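Local coordinates for protein 3-hydroxyisobutyryl-CoA hydrolase (Mycobacterium thermoresistibile, PDB 4HDT) that probably hydrolyses 3-hydroxyisobutyryl-CoA to 3-hydroxyisobutyrate and CoA, and belongs to the crotonase-like family, at residues 87-90 against 91-94. Sequence-based numbering, arbitrary orientation.
Sequences ARRF and WFDE
Arg-89 reaches forward one helical turn to Asp-93, an i to i+4 salt bridge on helix 85-103. Its CG lies anti to the backbone N (chi1 -172°), and a bend at chi2 turns the chain along the helix. NE points nearly straight at Asp-93 OD2, 3.3 Å away, and arrives from above the carboxylate plane; NH2 comes within 2.8 Å of Asp-93 OD1, but at a poor angle, making a weak bond. The guanidinium and carboxylate planes are 69° apart, so the two bonds do not form a flat, two-pronged bridge. Phe-92 CD1 sits over one guanidinium face, 4.0 Å from Arg-89 CZ. On another side of the helix the Ala-87 methyl lies over the six-membered ring of Trp-91, a CH-pi contact with CB 4.0 Å from CZ3. Phe-90 crosses Trp-91 at about a right angle, its CD2 3.6 Å from the indole CD1, and also has CB of Glu-94 over one face, while Glu-94 OE1 comes 3.3 Å from Phe-90 CE2. Beneath these side chains run i to i+4 backbone bonds, such as Trp-91 N to Ala-87 O. Phe-147 and, from helix 285-299, Tyr-293 also pack on the indole, joining the two helices there. Asp-93 OD2 further accepts a hydrogen bond from NE2 of His-35, which with Glu-86 binds zinc. The aspartate thus links Arg-89 to a zinc ligand, and its negative charge probably helps orient and polarise that imidazole.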
ATOM      1  N   ALA A  87      -9.500 -12.466  -9.018  1.00 14.79           N
ATOM      2  CA  ALA A  87      -9.136 -11.612  -7.903  1.00 14.16           C
ATOM      3  C   ALA A  87      -8.466 -12.424  -6.785  1.00 14.35           C
ATOM      4  O   ALA A  87      -7.418 -12.024  -6.272  1.00 13.57           O
ATOM      5  CB  ALA A  87     -10.327 -10.851  -7.350  1.00 14.29           C
ATOM      6  N   ARG A  88      -9.067 -13.531  -6.390  1.00 15.54           N
ATOM      7  CA  ARG A  88      -8.454 -14.336  -5.341  1.00 16.44           C
ATOM      8  C   ARG A  88      -7.079 -14.885  -5.726  1.00 16.41           C
ATOM      9  O   ARG A  88      -6.130 -14.886  -4.921  1.00 15.93           O
ATOM     10  CB  ARG A  88      -9.379 -15.454  -4.900  1.00 18.58           C
ATOM     11  CG  ARG A  88     -10.608 -14.924  -4.188  1.00 20.42           C
ATOM     12  CD  ARG A  88     -11.355 -16.065  -3.538  1.00 22.84           C
ATOM     13  NE  ARG A  88     -11.967 -16.885  -4.557  1.00 25.22           N
ATOM     14  CZ  ARG A  88     -13.172 -16.670  -5.074  1.00 26.69           C
ATOM     15  NH1 ARG A  88     -13.938 -15.685  -4.624  1.00 27.57           N
ATOM     16  NH2 ARG A  88     -13.611 -17.481  -6.018  1.00 29.37           N
ATOM     17  N   ARG A  89      -6.930 -15.333  -6.961  1.00 16.45           N
ATOM     18  CA  ARG A  89      -5.652 -15.858  -7.349  1.00 16.85           C
ATOM     19  C   ARG A  89      -4.613 -14.743  -7.402  1.00 14.87           C
ATOM     20  O   ARG A  89      -3.463 -14.938  -7.018  1.00 14.27           O
ATOM     21  CB  ARG A  89      -5.726 -16.545  -8.689  1.00 19.26           C
ATOM     22  CG  ARG A  89      -4.426 -17.276  -9.030  1.00 21.65           C
ATOM     23  CD  ARG A  89      -4.089 -18.412  -8.042  1.00 25.36           C
ATOM     24  NE  ARG A  89      -2.646 -18.589  -7.933  1.00 28.82           N
ATOM     25  CZ  ARG A  89      -2.028 -19.584  -7.289  1.00 31.88           C
ATOM     26  NH1 ARG A  89      -2.730 -20.559  -6.699  1.00 36.83           N
ATOM     27  NH2 ARG A  89      -0.688 -19.621  -7.257  1.00 30.63           N
ATOM     28  N   PHE A  90      -5.020 -13.591  -7.918  1.00 13.41           N
ATOM     29  CA  PHE A  90      -4.134 -12.418  -7.977  1.00 12.47           C
ATOM     30  C   PHE A  90      -3.644 -12.084  -6.559  1.00 12.12           C
ATOM     31  O   PHE A  90      -2.446 -11.927  -6.337  1.00 11.78           O
ATOM     32  CB  PHE A  90      -4.846 -11.205  -8.629  1.00 12.16           C
ATOM     33  CG  PHE A  90      -4.075  -9.915  -8.509  1.00 11.62           C
ATOM     34  CD1 PHE A  90      -2.953  -9.686  -9.275  1.00 11.70           C
ATOM     35  CD2 PHE A  90      -4.455  -8.974  -7.584  1.00 11.30           C
ATOM     36  CE1 PHE A  90      -2.234  -8.504  -9.186  1.00 11.37           C
ATOM     37  CE2 PHE A  90      -3.745  -7.797  -7.450  1.00 11.02           C
ATOM     38  CZ  PHE A  90      -2.599  -7.567  -8.246  1.00 10.92           C
ATOM     39  N   TRP A  91      -4.578 -11.961  -5.639  1.00 11.77           N
ATOM     40  CA  TRP A  91      -4.217 -11.583  -4.258  1.00 11.49           C
ATOM     41  C   TRP A  91      -3.354 -12.668  -3.625  1.00 11.88           C
ATOM     42  O   TRP A  91      -2.429 -12.355  -2.869  1.00 11.19           O
ATOM     43  CB  TRP A  91      -5.462 -11.340  -3.438  1.00 11.56           C
ATOM     44  CG  TRP A  91      -6.199 -10.104  -3.764  1.00 11.57           C
ATOM     45  CD1 TRP A  91      -5.662  -8.933  -4.153  1.00 11.50           C
ATOM     46  CD2 TRP A  91      -7.602  -9.900  -3.698  1.00 12.03           C
ATOM     47  NE1 TRP A  91      -6.637  -7.994  -4.351  1.00 11.62           N
ATOM     48  CE2 TRP A  91      -7.851  -8.565  -4.071  1.00 11.79           C
ATOM     49  CE3 TRP A  91      -8.678 -10.709  -3.360  1.00 12.19           C
ATOM     50  CZ2 TRP A  91      -9.166  -8.016  -4.103  1.00 11.96           C
ATOM     51  CZ3 TRP A  91      -9.979 -10.170  -3.375  1.00 12.56           C
ATOM     52  CH2 TRP A  91     -10.210  -8.851  -3.761  1.00 12.39           C
ATOM     53  N   PHE A  92      -3.667 -13.928  -3.876  1.00 12.45           N
ATOM     54  CA  PHE A  92      -2.854 -15.026  -3.352  1.00 13.08           C
ATOM     55  C   PHE A  92      -1.382 -14.861  -3.774  1.00 12.29           C
ATOM     56  O   PHE A  92      -0.476 -14.883  -2.945  1.00 12.16           O
ATOM     57  CB  PHE A  92      -3.449 -16.365  -3.830  1.00 14.53           C
ATOM     58  CG  PHE A  92      -2.953 -17.574  -3.109  1.00 16.05           C
ATOM     59  CD1 PHE A  92      -1.852 -18.258  -3.549  1.00 17.06           C
ATOM     60  CD2 PHE A  92      -3.638 -18.059  -2.018  1.00 17.23           C
ATOM     61  CE1 PHE A  92      -1.396 -19.398  -2.884  1.00 17.89           C
ATOM     62  CE2 PHE A  92      -3.200 -19.179  -1.341  1.00 17.88           C
ATOM     63  CZ  PHE A  92      -2.073 -19.843  -1.768  1.00 18.21           C
ATOM     64  N   ASP A  93      -1.129 -14.676  -5.058  1.00 12.02           N
ATOM     65  CA  ASP A  93       0.209 -14.500  -5.589  1.00 11.60           C
ATOM     66  C   ASP A  93       0.826 -13.154  -5.162  1.00 10.80           C
ATOM     67  O   ASP A  93       2.012 -13.073  -4.848  1.00 10.50           O
ATOM     68  CB  ASP A  93       0.196 -14.617  -7.119  1.00 12.18           C
ATOM     69  CG  ASP A  93      -0.032 -16.041  -7.600  1.00 13.19           C
ATOM     70  OD1 ASP A  93       0.288 -17.038  -6.863  1.00 14.01           O
ATOM     71  OD2 ASP A  93      -0.521 -16.215  -8.755  1.00 14.52           O
ATOM     72  N   GLU A  94       0.008 -12.104  -5.127  1.00 10.28           N
ATOM     73  CA  GLU A  94       0.518 -10.790  -4.764  1.00  9.57           C
ATOM     74  C   GLU A  94       0.958 -10.741  -3.307  1.00  9.28           C
ATOM     75  O   GLU A  94       2.036 -10.228  -3.014  1.00  8.89           O
ATOM     76  CB  GLU A  94      -0.531  -9.709  -5.004  1.00  9.40           C
ATOM     77  CG  GLU A  94      -0.035  -8.289  -4.743  1.00  9.14           C
ATOM     78  CD  GLU A  94      -1.129  -7.267  -4.896  1.00  8.99           C
ATOM     79  OE1 GLU A  94      -2.264  -7.588  -4.486  1.00  9.08           O
ATOM     80  OE2 GLU A  94      -0.882  -6.150  -5.398  1.00  9.19           O
TER